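Local coordinates for ABC transporter, substrate binding protein (Polyamine) (Agrobacterium tumefaciens, PDB 4EUO) that binds gamma-aminobutyric acid (GABA) selectively in the periplasm, probably delivering it to an ABC transporter as its substrate-binding protein, at residues Asp2-Trp8 with Trp54-Glu60; Ser227-Pro231 with Ile244-Thr248; Gly97-Tyr101 with Tyr262-Asn266; Trp179-Ser185 with Ser198-Arg203. All blocks are in the same frame, centred on the assembly; numbering follows the deposited sequence.

Interaction 1. Residues Asp2-Trp8 with Trp54-Glu60. With ABU (gamma-amino-butanoic acid), chain E.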
loop_
_atom_site.group_PDB
_atom_site.type_symbol
_atom_site.label_atom_id
_atom_site.label_comp_id
_atom_site.label_asym_id
_atom_site.label_seq_id
_atom_site.Cartn_x
_atom_site.Cartn_y
_atom_site.Cartn_z
ATOM N N ASP A 2 13.546 23.288 3.518
ATOM C CA ASP A 2 13.568 21.881 3.131
ATOM C C ASP A 2 12.160 21.350 2.947
ATOM O O ASP A 2 11.242 21.799 3.646
ATOM C CB ASP A 2 14.257 21.055 4.207
ATOM C CG ASP A 2 15.676 21.501 4.497
ATOM O OD1 ASP A 2 16.382 21.878 3.544
ATOM O OD2 ASP A 2 16.083 21.439 5.672
ATOM N N LEU A 3 12.001 20.354 2.072
ATOM C CA LEU A 3 10.696 19.722 1.870
ATOM C C LEU A 3 10.687 18.435 2.680
ATOM O O LEU A 3 11.687 17.726 2.688
ATOM C CB LEU A 3 10.521 19.408 0.377
ATOM C CG LEU A 3 9.194 18.801 0.001
ATOM C CD1 LEU A 3 8.324 19.801 -0.653
ATOM C CD2 LEU A 3 9.388 17.593 -0.896
ATOM N N VAL A 4 9.551 18.118 3.335
ATOM C CA VAL A 4 9.440 16.903 4.123
ATOM C C VAL A 4 8.488 15.911 3.423
ATOM O O VAL A 4 7.347 16.260 3.113
ATOM C CB VAL A 4 8.963 17.183 5.555
ATOM C CG1 VAL A 4 8.779 15.881 6.327
ATOM C CG2 VAL A 4 9.937 18.112 6.301
ATOM N N PHE A 5 8.995 14.702 3.199
ATOM C CA PHE A 5 8.249 13.595 2.597
ATOM C C PHE A 5 7.958 12.545 3.626
ATOM O O PHE A 5 8.876 12.070 4.279
ATOM C CB PHE A 5 9.050 13.024 1.416
ATOM C CG PHE A 5 8.430 11.793 0.786
ATOM C CD1 PHE A 5 7.231 11.875 0.098
ATOM C CD2 PHE A 5 9.034 10.557 0.910
ATOM C CE1 PHE A 5 6.657 10.738 -0.483
ATOM C CE2 PHE A 5 8.449 9.420 0.330
ATOM C CZ PHE A 5 7.285 9.532 -0.377
ATOM N N SER A 6 6.662 12.220 3.807
ATOM C CA SER A 6 6.248 11.183 4.749
ATOM C C SER A 6 5.800 9.947 3.999
ATOM O O SER A 6 5.011 10.041 3.056
ATOM C CB SER A 6 5.085 11.673 5.605
ATOM O OG SER A 6 4.587 10.638 6.445
ATOM N N SER A 7 6.261 8.789 4.442
ATOM C CA SER A 7 5.864 7.517 3.833
ATOM C C SER A 7 5.824 6.428 4.905
ATOM O O SER A 7 5.712 6.736 6.097
ATOM C CB SER A 7 6.718 7.202 2.604
ATOM O OG SER A 7 6.176 6.089 1.911
ATOM N N TRP A 8 5.887 5.165 4.498
ATOM C CA TRP A 8 5.562 4.052 5.339
ATOM C C TRP A 8 6.746 3.444 6.057
ATOM O O TRP A 8 6.610 2.377 6.659
ATOM C CB TRP A 8 4.811 3.012 4.465
ATOM C CG TRP A 8 3.533 3.597 3.942
ATOM C CD1 TRP A 8 3.372 4.341 2.804
ATOM C CD2 TRP A 8 2.263 3.590 4.597
ATOM N NE1 TRP A 8 2.084 4.807 2.720
ATOM C CE2 TRP A 8 1.380 4.379 3.816
ATOM C CE3 TRP A 8 1.791 3.037 5.804
ATOM C CZ2 TRP A 8 0.035 4.565 4.161
ATOM C CZ3 TRP A 8 0.463 3.255 6.161
ATOM C CH2 TRP A 8 -0.405 3.984 5.329
ATOM N N TRP A 54 4.504 17.855 7.145
ATOM C CA TRP A 54 4.683 16.870 6.061
ATOM C C TRP A 54 4.202 17.567 4.808
ATOM O O TRP A 54 3.045 17.914 4.733
ATOM C CB TRP A 54 3.824 15.634 6.334
ATOM C CG TRP A 54 4.211 14.799 7.513
ATOM C CD1 TRP A 54 5.350 14.891 8.267
ATOM C CD2 TRP A 54 3.438 13.726 8.077
ATOM N NE1 TRP A 54 5.344 13.918 9.250
ATOM C CE2 TRP A 54 4.169 13.209 9.168
ATOM C CE3 TRP A 54 2.178 13.171 7.781
ATOM C CZ2 TRP A 54 3.694 12.141 9.950
ATOM C CZ3 TRP A 54 1.715 12.103 8.548
ATOM C CH2 TRP A 54 2.467 11.605 9.620
ATOM N N ASP A 55 5.081 17.780 3.829
ATOM C CA ASP A 55 4.700 18.495 2.602
ATOM C C ASP A 55 4.107 17.589 1.522
ATOM O O ASP A 55 3.193 17.985 0.818
ATOM C CB ASP A 55 5.921 19.266 2.080
ATOM C CG ASP A 55 6.414 20.243 3.124
ATOM O OD1 ASP A 55 5.596 21.040 3.596
ATOM O OD2 ASP A 55 7.580 20.124 3.529
ATOM N N VAL A 56 4.657 16.383 1.425
ATOM C CA VAL A 56 4.137 15.375 0.507
ATOM C C VAL A 56 4.016 14.118 1.345
ATOM O O VAL A 56 4.943 13.743 2.068
ATOM C CB VAL A 56 5.040 15.155 -0.719
ATOM C CG1 VAL A 56 4.531 13.967 -1.557
ATOM C CG2 VAL A 56 5.099 16.424 -1.587
ATOM N N VAL A 57 2.845 13.477 1.258
ATOM C CA VAL A 57 2.617 12.243 2.000
ATOM C C VAL A 57 2.209 11.128 1.032
ATOM O O VAL A 57 1.346 11.311 0.179
ATOM C CB VAL A 57 1.523 12.433 3.073
ATOM C CG1 VAL A 57 1.404 11.205 3.987
ATOM C CG2 VAL A 57 1.773 13.675 3.953
ATOM N N ASP A 58 2.812 9.965 1.234
ATOM C CA ASP A 58 2.391 8.774 0.522
ATOM C C ASP A 58 1.292 8.124 1.394
ATOM O O ASP A 58 1.521 7.756 2.554
ATOM C CB ASP A 58 3.598 7.857 0.352
ATOM C CG ASP A 58 3.291 6.577 -0.379
ATOM O OD1 ASP A 58 2.354 5.872 0.043
ATOM O OD2 ASP A 58 3.967 6.298 -1.372
ATOM N N VAL A 59 0.090 8.024 0.808
ATOM C CA VAL A 59 -1.077 7.504 1.526
ATOM C C VAL A 59 -1.718 6.375 0.739
ATOM O O VAL A 59 -1.446 6.193 -0.440
ATOM C CB VAL A 59 -2.129 8.633 1.768
ATOM C CG1 VAL A 59 -1.562 9.751 2.628
ATOM C CG2 VAL A 59 -2.674 9.176 0.447
ATOM N N GLU A 60 -2.669 5.667 1.375
ATOM C CA GLU A 60 -3.452 4.679 0.646
ATOM C C GLU A 60 -4.446 5.378 -0.269
ATOM O O GLU A 60 -5.017 6.422 0.115
ATOM C CB GLU A 60 -4.154 3.751 1.643
ATOM C CG GLU A 60 -3.134 2.801 2.282
ATOM C CD GLU A 60 -3.475 2.328 3.684
ATOM O OE1 GLU A 60 -4.069 3.089 4.474
ATOM O OE2 GLU A 60 -3.054 1.204 4.025
HETATM N N ABU E . 0.151 1.250 1.519
HETATM C CD ABU E . 1.188 0.366 0.974
HETATM C CB ABU E . 2.510 0.556 1.676
HETATM C CG ABU E . 3.530 -0.342 1.065
HETATM C C ABU E . 4.880 -0.364 1.751
HETATM O O ABU E . 5.687 -1.389 1.486
HETATM O OXT ABU E . 5.228 0.501 2.672
#
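Ser6 lies over the face of the Trp54 indole: CB is 3.8 Å from the centroid of the Trp54 five-membered ring, a CH-pi contact, and chi1 of 175° swings OG over the middle of the ring system. A small residue suits this place, since the flat indole covers it closely. Farther along, Trp8 donates from NE1 to Asp58 OD1 at 2.9 Å. The oxygen lies near the indole plane, but NE1 meets it from above the carboxylate, whose plane stands 87° from the ring. Asp58 OD2 is held in turn by Ser98 and Gln16, which should fix the rotation of the carboxylate and probably helps to position Trp8, whose face receives the chain of gamma-aminobutyrate. Glu60, itself held by Tyr40 and Tyr135, crosses the same indole, with CD 3.9 Å from Trp8 CH2. At the other end Asp55 reaches across, and its OD2 accepts from Val4 N at 2.8 Å through the anti lone pair, while OD1 binds Thr234. The Phe5 ring turns its edge to Val56, CD1 to CG1 being 3.8 Å. Parallel pairing links these groups, Ser6 N meeting Val56 O at 2.9 Å. Strand 3-6 is flanked on its other side by parallel strand 32-35, strand 56-60 pairs with antiparallel 215-229, and Trp54 packs on helix 40-48.

Interaction 2. Residues Ser227-Pro231 with Ile244-Thr248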
loop_
_atom_site.group_PDB
_atom_site.type_symbol
_atom_site.label_atom_id
_atom_site.label_comp_id
_atom_site.label_asym_id
_atom_site.label_seq_id
_atom_site.Cartn_x
_atom_site.Cartn_y
_atom_site.Cartn_z
ATOM N N SER A 227 -1.046 6.761 -3.129
ATOM C CA SER A 227 -1.135 8.055 -3.767
ATOM C C SER A 227 -0.195 9.021 -3.098
ATOM O O SER A 227 0.173 8.834 -1.935
ATOM C CB SER A 227 -2.541 8.606 -3.593
ATOM O OG SER A 227 -3.498 7.689 -4.098
ATOM N N LEU A 228 0.131 10.101 -3.821
ATOM C CA LEU A 228 0.862 11.238 -3.226
ATOM C C LEU A 228 -0.122 12.375 -3.077
ATOM O O LEU A 228 -0.897 12.677 -3.992
ATOM C CB LEU A 228 2.033 11.687 -4.089
ATOM C CG LEU A 228 3.090 10.630 -4.318
ATOM C CD1 LEU A 228 4.213 11.179 -5.176
ATOM C CD2 LEU A 228 3.669 10.069 -2.984
ATOM N N VAL A 229 -0.130 12.966 -1.857
ATOM C CA VAL A 229 -0.993 14.083 -1.500
ATOM C C VAL A 229 -0.198 15.146 -0.779
ATOM O O VAL A 229 0.921 14.899 -0.316
ATOM C CB VAL A 229 -2.190 13.619 -0.649
ATOM C CG1 VAL A 229 -3.023 12.596 -1.406
ATOM C CG2 VAL A 229 -1.750 13.044 0.702
ATOM N N VAL A 230 -0.813 16.336 -0.699
ATOM C CA VAL A 230 -0.196 17.491 -0.052
ATOM C C VAL A 230 -1.125 17.980 1.033
ATOM O O VAL A 230 -2.208 18.460 0.735
ATOM C CB VAL A 230 0.044 18.591 -1.104
ATOM C CG1 VAL A 230 0.634 19.839 -0.430
ATOM C CG2 VAL A 230 0.962 18.107 -2.210
ATOM N N PRO A 231 -0.744 17.841 2.311
ATOM C CA PRO A 231 -1.659 18.292 3.374
ATOM C C PRO A 231 -2.005 19.781 3.293
ATOM O O PRO A 231 -1.117 20.599 3.019
ATOM C CB PRO A 231 -0.917 17.950 4.662
ATOM C CG PRO A 231 -0.022 16.809 4.269
ATOM C CD PRO A 231 0.437 17.173 2.862
ATOM N N ILE A 244 5.917 16.119 -6.437
ATOM C CA ILE A 244 4.987 15.113 -6.963
ATOM C C ILE A 244 5.210 14.937 -8.470
ATOM O O ILE A 244 5.259 13.802 -8.967
ATOM C CB ILE A 244 3.550 15.455 -6.605
ATOM C CG1 ILE A 244 3.350 15.320 -5.074
ATOM C CG2 ILE A 244 2.572 14.568 -7.387
ATOM C CD1 ILE A 244 1.973 15.670 -4.593
ATOM N N ALA A 245 5.446 16.062 -9.199
ATOM C CA ALA A 245 5.704 15.973 -10.639
ATOM C C ALA A 245 6.965 15.135 -10.883
ATOM O O ALA A 245 6.990 14.320 -11.812
ATOM C CB ALA A 245 5.876 17.380 -11.201
ATOM N N LEU A 246 7.993 15.310 -10.063
ATOM C CA LEU A 246 9.216 14.564 -10.190
ATOM C C LEU A 246 9.001 13.074 -9.827
ATOM O O LEU A 246 9.373 12.180 -10.586
ATOM C CB LEU A 246 10.312 15.216 -9.322
ATOM C CG LEU A 246 11.709 14.564 -9.306
ATOM C CD1 LEU A 246 11.789 13.319 -8.394
ATOM C CD2 LEU A 246 12.273 14.304 -10.708
ATOM N N ALA A 247 8.416 12.820 -8.648
ATOM C CA ALA A 247 8.248 11.442 -8.162
ATOM C C ALA A 247 7.417 10.561 -9.096
ATOM O O ALA A 247 7.594 9.330 -9.116
ATOM C CB ALA A 247 7.589 11.485 -6.792
ATOM N N THR A 248 6.498 11.192 -9.824
ATOM C CA THR A 248 5.608 10.478 -10.737
ATOM C C THR A 248 6.075 10.496 -12.188
ATOM O O THR A 248 5.382 9.937 -13.054
ATOM C CB THR A 248 4.166 10.927 -10.614
ATOM O OG1 THR A 248 4.058 12.297 -11.017
ATOM C CG2 THR A 248 3.610 10.747 -9.205
#
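Leu228 and Ile244 carry the apolar part of this contact, which buries about 200 Å² between residues 227-231, on strand 215-229 and what follows it, and the last turn of helix 237-247. Leu228 CB rests on the Ile244 chain, 4.0 Å from CG1, while its branch runs on along the helix until CD1 meets Ala247 CB at 3.8 Å. The same methyl lies 4.1 Å from Thr248 CG2, and there the two side chains run alongside with opposed directions. Leucine suits the place because CB can rest on Ile244 while its branch reaches on to Ala247 and Thr248; alanine opposite it lets the branch come close to the helix backbone. Ile244 goes the other way with its extended tip: CD1 touches Val230 CG2 at 3.6 Å, the closest approach between the segments, so the unbranched end of isoleucine fills the space between Leu228 and Val230.

No hydrogen bond crosses the contact; the polar bonds lie within 244-248, at the C-terminal end of the helix. Thr248 has OG1 between its backbone N and carbonyl carbon (chi1 65°), which turns the hydroxyl back to donate to Ile244 O at 2.8 Å. Thr248 N donates to the same oxygen at 3.0 Å, from the opposite face of the carbonyl plane. With its hydroxyl used this way, the threonine offers its methyl to Leu228.

Here helix 237-247, which follows strand 215-229 in the chain, folds back on the sheet to form one side of the hydrophobic core, the alpha/beta layering of a periplasmic binding protein lobe.

Interaction 3. Residues Gly97-Tyr101 with Tyr262-Asn266. With ABU (gamma-amino-butanoic acid), chain E.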
loop_
_atom_site.group_PDB
_atom_site.type_symbol
_atom_site.label_atom_id
_atom_site.label_comp_id
_atom_site.label_asym_id
_atom_site.label_seq_id
_atom_site.Cartn_x
_atom_site.Cartn_y
_atom_site.Cartn_z
ATOM N N GLY A 97 -1.338 8.788 -8.312
ATOM C CA GLY A 97 -0.750 7.546 -7.834
ATOM C C GLY A 97 0.720 7.662 -7.490
ATOM O O GLY A 97 1.456 8.428 -8.110
ATOM N N SER A 98 1.154 6.909 -6.480
ATOM C CA SER A 98 2.527 6.799 -6.017
ATOM C C SER A 98 3.148 5.488 -6.514
ATOM O O SER A 98 4.279 5.465 -7.011
ATOM C CB SER A 98 2.557 6.846 -4.489
ATOM O OG SER A 98 3.910 6.744 -4.058
ATOM N N PHE A 99 2.417 4.373 -6.337
ATOM C CA PHE A 99 2.838 3.066 -6.805
ATOM C C PHE A 99 1.666 2.115 -6.721
ATOM O O PHE A 99 0.705 2.393 -5.973
ATOM C CB PHE A 99 4.044 2.484 -6.040
ATOM C CG PHE A 99 3.827 2.265 -4.557
ATOM C CD1 PHE A 99 3.375 1.038 -4.073
ATOM C CD2 PHE A 99 4.102 3.269 -3.651
ATOM C CE1 PHE A 99 3.195 0.830 -2.698
ATOM C CE2 PHE A 99 3.924 3.072 -2.282
ATOM C CZ PHE A 99 3.473 1.851 -1.816
ATOM N N TYR A 100 1.762 1.003 -7.463
ATOM C CA TYR A 100 0.710 0.007 -7.544
ATOM C C TYR A 100 1.230 -1.245 -6.876
ATOM O O TYR A 100 2.383 -1.643 -7.099
ATOM C CB TYR A 100 0.362 -0.172 -9.025
ATOM C CG TYR A 100 -0.755 -1.128 -9.353
ATOM C CD1 TYR A 100 -2.074 -0.701 -9.381
ATOM C CD2 TYR A 100 -0.486 -2.430 -9.768
ATOM C CE1 TYR A 100 -3.104 -1.543 -9.796
ATOM C CE2 TYR A 100 -1.516 -3.294 -10.162
ATOM C CZ TYR A 100 -2.812 -2.829 -10.203
ATOM O OH TYR A 100 -3.826 -3.643 -10.660
ATOM N N TYR A 101 0.416 -1.877 -6.021
ATOM C CA TYR A 101 0.914 -3.002 -5.242
ATOM C C TYR A 101 -0.133 -4.070 -5.089
ATOM O O TYR A 101 -1.298 -3.855 -5.423
ATOM C CB TYR A 101 1.365 -2.510 -3.842
ATOM C CG TYR A 101 0.262 -2.009 -2.937
ATOM C CD1 TYR A 101 -0.384 -2.867 -2.051
ATOM C CD2 TYR A 101 -0.119 -0.667 -2.943
ATOM C CE1 TYR A 101 -1.390 -2.402 -1.205
ATOM C CE2 TYR A 101 -1.131 -0.194 -2.110
ATOM C CZ TYR A 101 -1.749 -1.063 -1.235
ATOM O OH TYR A 101 -2.720 -0.625 -0.372
ATOM N N TYR A 262 7.379 -2.910 -6.488
ATOM C CA TYR A 262 6.037 -2.360 -6.726
ATOM C C TYR A 262 5.971 -1.932 -8.187
ATOM O O TYR A 262 7.017 -1.735 -8.815
ATOM C CB TYR A 262 5.745 -1.163 -5.796
ATOM C CG TYR A 262 5.573 -1.604 -4.358
ATOM C CD1 TYR A 262 4.707 -2.637 -4.031
ATOM C CD2 TYR A 262 6.331 -1.032 -3.331
ATOM C CE1 TYR A 262 4.553 -3.063 -2.717
ATOM C CE2 TYR A 262 6.197 -1.460 -2.014
ATOM C CZ TYR A 262 5.326 -2.494 -1.725
ATOM O OH TYR A 262 5.247 -3.014 -0.468
ATOM N N ALA A 263 4.765 -1.822 -8.743
ATOM C CA ALA A 263 4.619 -1.419 -10.136
ATOM C C ALA A 263 4.545 0.089 -10.256
ATOM O O ALA A 263 3.978 0.785 -9.400
ATOM C CB ALA A 263 3.382 -2.063 -10.746
ATOM N N PRO A 264 5.120 0.641 -11.339
ATOM C CA PRO A 264 5.039 2.087 -11.551
ATOM C C PRO A 264 3.639 2.529 -11.965
ATOM O O PRO A 264 2.843 1.728 -12.482
ATOM C CB PRO A 264 6.063 2.339 -12.651
ATOM C CG PRO A 264 6.158 1.058 -13.386
ATOM C CD PRO A 264 5.835 -0.050 -12.433
ATOM N N VAL A 265 3.368 3.812 -11.752
ATOM C CA VAL A 265 2.116 4.482 -12.088
ATOM C C VAL A 265 2.326 5.626 -13.064
ATOM O O VAL A 265 1.562 6.580 -13.110
ATOM C CB VAL A 265 1.277 4.853 -10.836
ATOM C CG1 VAL A 265 0.706 3.567 -10.193
ATOM C CG2 VAL A 265 2.128 5.629 -9.832
ATOM N N ASN A 266 3.378 5.477 -13.886
ATOM C CA ASN A 266 3.659 6.321 -15.049
ATOM C C ASN A 266 3.686 5.304 -16.184
ATOM O O ASN A 266 4.393 4.288 -16.097
ATOM C CB ASN A 266 4.969 7.066 -14.930
ATOM C CG ASN A 266 5.179 7.980 -16.128
ATOM O OD1 ASN A 266 5.220 7.507 -17.275
ATOM N ND2 ASN A 266 5.289 9.280 -15.900
HETATM N N ABU E . 0.151 1.250 1.519
HETATM C CD ABU E . 1.188 0.366 0.974
HETATM C CB ABU E . 2.510 0.556 1.676
HETATM C CG ABU E . 3.530 -0.342 1.065
HETATM C C ABU E . 4.880 -0.364 1.751
HETATM O O ABU E . 5.687 -1.389 1.486
HETATM O OXT ABU E . 5.228 0.501 2.672
HETATM O O HOH W 1 0.849 8.673 -10.967
#
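Phe99 and Tyr262 are brought together by different first torsions: Phe99 CG sits between its backbone N and carbonyl carbon (chi1 61°), whereas Tyr262 CG is anti to its carbonyl carbon (chi1 -70°), and both side chains then run alongside in one direction. The result is an offset stack, centroids 4.5 Å apart and planes at 27°, with Phe99 CE1 over the centre of the tyrosine ring. It forms part of the ligand pocket of a periplasmic binding protein. Aromatic residues suit this wall, offering the methylene chain of gamma-aminobutyrate apolar edges and faces: the Phe99 edge meets it, CZ lying 3.6 Å from CG of the ligand, and ligand CD lies over the face of Tyr101, toward its rim. Tyr262 adds a polar tip, its OH donating to the ligand carboxylate atom O at 2.6 Å. On the same side of the tyrosine ring as Phe99, Tyr101 CB closes on Tyr262 CD1 at 3.3 Å.

The backbone holds these groups in place. Tyr100 and Ala263 make an antiparallel hydrogen-bonded pair, a single bridge in which Tyr100 N donates to Ala263 O at 3.0 Å and Ala263 N to Tyr100 O at 2.9 Å. This adds the loop after helix 250-260 to the edge of strand 96-107. Beyond the bridge Val265 packs back on the strand, its CG1 against Tyr100 CB and its CG2 close over Gly97, where the lack of a side chain leaves room for the methyl. Beside it, one water donates to both Gly97 O, at 2.9 Å, and Val265 O.

Interaction 4. Residues Trp179-Ser185 with Ser198-Arg203. With ABU (gamma-amino-butanoic acid), chain E.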
loop_
_atom_site.group_PDB
_atom_site.type_symbol
_atom_site.label_atom_id
_atom_site.label_comp_id
_atom_site.label_asym_id
_atom_site.label_seq_id
_atom_site.Cartn_x
_atom_site.Cartn_y
_atom_site.Cartn_z
ATOM N N TRP A 179 -0.354 -6.929 11.874
ATOM C CA TRP A 179 0.805 -6.077 11.571
ATOM C C TRP A 179 0.317 -4.650 11.410
ATOM O O TRP A 179 -0.632 -4.359 10.670
ATOM C CB TRP A 179 1.671 -6.550 10.371
ATOM C CG TRP A 179 0.992 -6.801 9.053
ATOM C CD1 TRP A 179 0.501 -7.991 8.606
ATOM C CD2 TRP A 179 0.843 -5.873 7.972
ATOM N NE1 TRP A 179 0.045 -7.867 7.313
ATOM C CE2 TRP A 179 0.228 -6.571 6.905
ATOM C CE3 TRP A 179 1.191 -4.529 7.788
ATOM C CZ2 TRP A 179 -0.017 -5.981 5.666
ATOM C CZ3 TRP A 179 0.957 -3.948 6.552
ATOM C CH2 TRP A 179 0.326 -4.660 5.521
ATOM N N SER A 180 0.990 -3.742 12.152
ATOM C CA SER A 180 0.639 -2.317 12.126
ATOM C C SER A 180 1.304 -1.569 11.003
ATOM O O SER A 180 0.868 -0.467 10.669
ATOM C CB SER A 180 1.060 -1.659 13.432
ATOM O OG SER A 180 0.286 -2.195 14.487
ATOM N N GLY A 181 2.391 -2.097 10.502
ATOM C CA GLY A 181 3.142 -1.435 9.449
ATOM C C GLY A 181 4.041 -2.419 8.762
ATOM O O GLY A 181 4.119 -3.593 9.138
ATOM N N GLY A 182 4.748 -1.927 7.759
ATOM C CA GLY A 182 5.538 -2.794 6.901
ATOM C C GLY A 182 6.640 -3.556 7.596
ATOM O O GLY A 182 6.766 -4.763 7.426
ATOM N N ALA A 183 7.423 -2.849 8.425
ATOM C CA ALA A 183 8.528 -3.518 9.117
ATOM C C ALA A 183 8.028 -4.587 10.086
ATOM O O ALA A 183 8.635 -5.657 10.182
ATOM C CB ALA A 183 9.396 -2.503 9.835
ATOM N N GLN A 184 6.885 -4.336 10.752
ATOM C CA GLN A 184 6.323 -5.363 11.624
ATOM C C GLN A 184 5.874 -6.571 10.820
ATOM O O GLN A 184 6.081 -7.707 11.284
ATOM C CB GLN A 184 5.172 -4.825 12.454
ATOM C CG GLN A 184 4.574 -5.901 13.349
ATOM C CD GLN A 184 3.703 -5.320 14.395
ATOM O OE1 GLN A 184 2.879 -4.449 14.153
ATOM N NE2 GLN A 184 3.800 -5.886 15.595
ATOM N N SER A 185 5.297 -6.372 9.594
ATOM C CA SER A 185 4.948 -7.550 8.809
ATOM C C SER A 185 6.173 -8.355 8.452
ATOM O O SER A 185 6.137 -9.595 8.483
ATOM C CB SER A 185 4.169 -7.176 7.555
ATOM O OG SER A 185 4.981 -6.592 6.544
ATOM N N SER A 198 -1.079 -12.216 4.920
ATOM C CA SER A 198 -1.372 -11.304 3.805
ATOM C C SER A 198 -0.550 -10.039 3.992
ATOM O O SER A 198 -0.764 -9.313 4.966
ATOM C CB SER A 198 -2.843 -10.967 3.777
ATOM O OG SER A 198 -3.024 -10.024 2.728
ATOM N N VAL A 199 0.401 -9.798 3.106
ATOM C CA VAL A 199 1.375 -8.732 3.272
ATOM C C VAL A 199 1.553 -7.941 1.995
ATOM O O VAL A 199 1.216 -8.408 0.897
ATOM C CB VAL A 199 2.760 -9.332 3.701
ATOM C CG1 VAL A 199 2.643 -10.027 5.065
ATOM C CG2 VAL A 199 3.257 -10.335 2.664
ATOM N N TRP A 200 2.130 -6.738 2.113
ATOM C CA TRP A 200 2.444 -5.912 0.958
ATOM C C TRP A 200 3.541 -6.615 0.177
ATOM O O TRP A 200 4.569 -6.994 0.763
ATOM C CB TRP A 200 2.906 -4.528 1.413
ATOM C CG TRP A 200 1.873 -3.682 2.077
ATOM C CD1 TRP A 200 0.558 -3.578 1.742
ATOM C CD2 TRP A 200 2.102 -2.721 3.115
ATOM N NE1 TRP A 200 -0.066 -2.618 2.530
ATOM C CE2 TRP A 200 0.871 -2.066 3.369
ATOM C CE3 TRP A 200 3.233 -2.344 3.856
ATOM C CZ2 TRP A 200 0.736 -1.072 4.348
ATOM C CZ3 TRP A 200 3.115 -1.317 4.784
ATOM C CH2 TRP A 200 1.871 -0.713 5.042
ATOM N N ASN A 201 3.374 -6.765 -1.156
ATOM C CA ASN A 201 4.317 -7.590 -1.903
ATOM C C ASN A 201 5.758 -7.118 -1.826
ATOM O O ASN A 201 6.683 -7.940 -1.724
ATOM C CB ASN A 201 3.855 -7.776 -3.345
ATOM C CG ASN A 201 4.015 -6.537 -4.198
ATOM O OD1 ASN A 201 3.188 -5.606 -4.151
ATOM N ND2 ASN A 201 5.113 -6.479 -4.955
ATOM N N GLY A 202 5.960 -5.819 -1.877
ATOM C CA GLY A 202 7.296 -5.259 -1.879
ATOM C C GLY A 202 8.026 -5.512 -0.576
ATOM O O GLY A 202 9.265 -5.561 -0.562
ATOM N N ARG A 203 7.303 -5.740 0.525
ATOM C CA ARG A 203 7.977 -6.050 1.789
ATOM C C ARG A 203 8.628 -7.430 1.721
ATOM O O ARG A 203 9.664 -7.641 2.366
ATOM C CB ARG A 203 6.989 -5.971 2.933
ATOM C CG ARG A 203 6.472 -4.557 3.165
ATOM C CD ARG A 203 7.539 -3.689 3.836
ATOM N NE ARG A 203 7.140 -2.277 3.816
ATOM C CZ ARG A 203 7.709 -1.337 4.561
ATOM N NH1 ARG A 203 8.664 -1.654 5.424
ATOM N NH2 ARG A 203 7.272 -0.083 4.512
HETATM N N ABU E . 0.151 1.250 1.519
HETATM C CD ABU E . 1.188 0.366 0.974
HETATM C CB ABU E . 2.510 0.556 1.676
HETATM C CG ABU E . 3.530 -0.342 1.065
HETATM C C ABU E . 4.880 -0.364 1.751
HETATM O O ABU E . 5.687 -1.389 1.486
HETATM O OXT ABU E . 5.228 0.501 2.672
HETATM O O HOH W 2 8.159 0.119 7.707
HETATM O O HOH W 3 3.242 -5.746 4.568
#
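Arg203 reaches past Ser185 and Gly182 to gamma-aminobutyrate. Its CB lies 4.2 Å from Ser185 OG. CG sits at the edge of the Trp200 indole, in its plane, and the chain then bends (chi2 -74°), bringing CD near both Gly182 CA and O of the ligand. NE donates to O of the ligand carboxylate at 2.9 Å. Over one face of the guanidinium group lies Gly182, with CA 3.5 Å from Arg203 CZ; a residue without a side chain lets the flat group settle on the start of helix 182-190. At the tip NH2 donates to OXT at 2.8 Å, almost straight at 174°, so both carboxylate oxygens are gripped by one cation, and the same nitrogen also binds Gly9 O. NH1 shares a water with Ala183 N through weak bonds.

The ligand chain rests on Trp200, its CB over the centre of the indole. On the opposite face stands Trp179, edge-to-face, with CH2 3.4 Å from Trp200 CE2 and the six-membered rings at 77°. Trp179 is steadied in turn by NE1, which donates to Ser198 O at 2.9 Å close to its own ring plane. Ser185, whose CB lies over the face of Trp179, is small and polar: OG donates to Gly182 O and accepts from a water that itself accepts from the backbone N of Trp200.

The set is a carboxylate-binding site of a periplasmic binding protein: an arginine on the first turn of helix 201-209 pairs with the acid end of the ligand, and an aromatic shelf, backed by a second tryptophan, supports its methylene chain.

Interactions 1, 3 and 4 meet round gamma-aminobutyrate, each supplying pocket residues, with Thr12 and Asp226 adding further hydrogen bonds to the ligand. Interaction 2 stands back, the side chain of Leu228 being about 11 Å from the bound gamma-aminobutyrate. It is joined to interaction 1, centres about 8 Å apart, through pairing of strands 56-60 and 215-229: Val57 N lies 2.9 Å from Val229 O. Thr248 O, 2.9 Å from Asn266 ND2, ties interaction 2 to interaction 3. Asp58 OD2 and Ser98 OG, 2.7 Å apart, link interactions 1 and 3. Interaction 4, its centre about 17 Å from that of interaction 3, meets both others: Trp8 CE3 packs 3.8 Å from Trp200 CH2, and Tyr262 lies against residues 200-203.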